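Local coordinates for protein aldose 1-epimerase (Caenorhabditis elegans, PDB 1LUR) that probably interconverts the alpha and beta anomers of aldose sugars such as galactose, as a mutarotase of the aldose 1-epimerase family, at residues A[165-170]-A[325-330]. Residues are numbered along the deposited sequence; the frame is centred on the assembly and turned at random.
Sequences GLLALT and DHYCQE
Tyr327 reaches from strand 327-337 across to Leu167 and Leu169, in the loop leading into strand 170-175. Its CG stands anti to the backbone N (chi1 179°), which carries the ring off its own strand and brings the phenol oxygen to the neighbouring backbone. There Leu169 N donates a nearly straight hydrogen bond to Tyr327 OH, 3.1 Å long with an N-H...O angle of 168°. The same hydroxyl is hydrogen-bonded to Tyr273 OH, so two hydrogen bonds grip this buried oxygen, which probably holds the ring in place. The layered architecture is that of the galactose mutarotase beta-sandwich, and here one aromatic side chain joins a strand of one sheet to the loop that enters a strand of the other. Leu167 meets the ring through one methyl: CD2 lies over a face in a CH-pi contact, 4.0 Å from the Tyr327 ring centroid, shifted toward CD1. The carbonyl of Leu167 also comes close, its O 3.1 Å from Tyr327 CE1. On the same side of the ring as that methyl, Leu169 CD1 packs 4.1 Å from Tyr327 CE2. A phenylalanine here would probably leave Leu169 N without its acceptor and the Tyr273 hydroxyl without its partner. Beyond the segments, Ala159 touches both Leu167 and Tyr327, while Thr170 OG1 is hydrogen-bonded to Pro304 O in the neighbouring strand 300-305.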
# COMPACT_ATOMS: atom_id res chain seq x y z
N GLY A 165 -19.46 6.64 7.43
CA GLY A 165 -19.13 5.80 6.30
C GLY A 165 -18.00 4.85 6.62
O GLY A 165 -17.72 4.58 7.79
N LEU A 166 -17.35 4.34 5.59
CA LEU A 166 -16.24 3.41 5.76
C LEU A 166 -14.96 4.01 5.18
O LEU A 166 -15.01 4.72 4.18
CB LEU A 166 -16.55 2.09 5.05
CG LEU A 166 -17.80 1.30 5.47
CD1 LEU A 166 -18.16 0.27 4.41
CD2 LEU A 166 -17.54 0.61 6.82
N LEU A 167 -13.83 3.76 5.83
CA LEU A 167 -12.55 4.27 5.34
C LEU A 167 -11.43 3.34 5.79
O LEU A 167 -11.19 3.14 7.00
CB LEU A 167 -12.27 5.70 5.83
CG LEU A 167 -11.12 6.38 5.05
CD1 LEU A 167 -11.61 6.80 3.68
CD2 LEU A 167 -10.61 7.59 5.81
N ALA A 168 -10.76 2.74 4.82
CA ALA A 168 -9.66 1.82 5.10
C ALA A 168 -8.68 2.05 3.97
O ALA A 168 -8.87 1.56 2.85
CB ALA A 168 -10.17 0.39 5.11
N LEU A 169 -7.63 2.81 4.25
CA LEU A 169 -6.63 3.12 3.25
C LEU A 169 -5.37 2.27 3.31
O LEU A 169 -5.19 1.43 4.19
CB LEU A 169 -6.20 4.58 3.39
CG LEU A 169 -7.28 5.62 3.69
CD1 LEU A 169 -6.62 6.95 4.04
CD2 LEU A 169 -8.20 5.77 2.49
N THR A 170 -4.50 2.52 2.33
CA THR A 170 -3.21 1.85 2.21
C THR A 170 -2.39 2.57 1.15
O THR A 170 -2.88 3.49 0.49
CB THR A 170 -3.29 0.35 1.83
OG1 THR A 170 -2.02 -0.26 2.14
CG2 THR A 170 -3.54 0.16 0.33
N ASP A 325 -14.97 11.68 14.97
CA ASP A 325 -13.79 10.84 15.15
C ASP A 325 -12.69 11.20 14.16
O ASP A 325 -12.92 11.92 13.19
CB ASP A 325 -14.14 9.36 15.01
CG ASP A 325 -15.08 8.87 16.09
OD1 ASP A 325 -15.08 9.45 17.20
OD2 ASP A 325 -15.81 7.89 15.85
N HIS A 326 -11.49 10.69 14.42
CA HIS A 326 -10.36 10.95 13.56
C HIS A 326 -9.69 9.67 13.10
O HIS A 326 -9.27 8.85 13.92
CB HIS A 326 -9.32 11.83 14.27
CG HIS A 326 -9.77 13.23 14.51
ND1 HIS A 326 -10.74 13.56 15.43
CD2 HIS A 326 -9.38 14.40 13.95
CE1 HIS A 326 -10.93 14.86 15.43
NE2 HIS A 326 -10.12 15.40 14.54
N TYR A 327 -9.60 9.49 11.79
CA TYR A 327 -8.96 8.31 11.24
C TYR A 327 -7.50 8.71 11.37
O TYR A 327 -7.12 9.80 10.92
CB TYR A 327 -9.32 8.13 9.77
CG TYR A 327 -8.67 6.94 9.10
CD1 TYR A 327 -9.38 5.74 8.92
CD2 TYR A 327 -7.37 7.02 8.63
CE1 TYR A 327 -8.80 4.66 8.25
CE2 TYR A 327 -6.78 5.95 7.97
CZ TYR A 327 -7.49 4.78 7.78
OH TYR A 327 -6.91 3.75 7.08
N CYS A 328 -6.68 7.86 11.97
CA CYS A 328 -5.27 8.19 12.13
C CYS A 328 -4.41 6.94 12.14
O CYS A 328 -4.45 6.17 13.09
CB CYS A 328 -5.08 8.97 13.45
SG CYS A 328 -3.48 9.79 13.62
N GLN A 329 -3.66 6.74 11.07
CA GLN A 329 -2.78 5.57 10.95
C GLN A 329 -1.45 6.04 10.36
O GLN A 329 -1.38 7.11 9.76
CB GLN A 329 -3.38 4.53 10.00
CG GLN A 329 -4.76 4.00 10.37
CD GLN A 329 -4.77 3.18 11.66
OE1 GLN A 329 -3.84 2.42 11.94
NE2 GLN A 329 -5.84 3.32 12.43
N GLU A 330 -0.41 5.25 10.54
CA GLU A 330 0.90 5.61 10.01
C GLU A 330 1.69 4.38 9.61
O GLU A 330 1.45 3.27 10.10
CB GLU A 330 1.71 6.43 11.03
CG GLU A 330 2.27 5.63 12.19
CD GLU A 330 3.37 6.37 12.95
OE1 GLU A 330 3.91 5.79 13.91
OE2 GLU A 330 3.69 7.53 12.59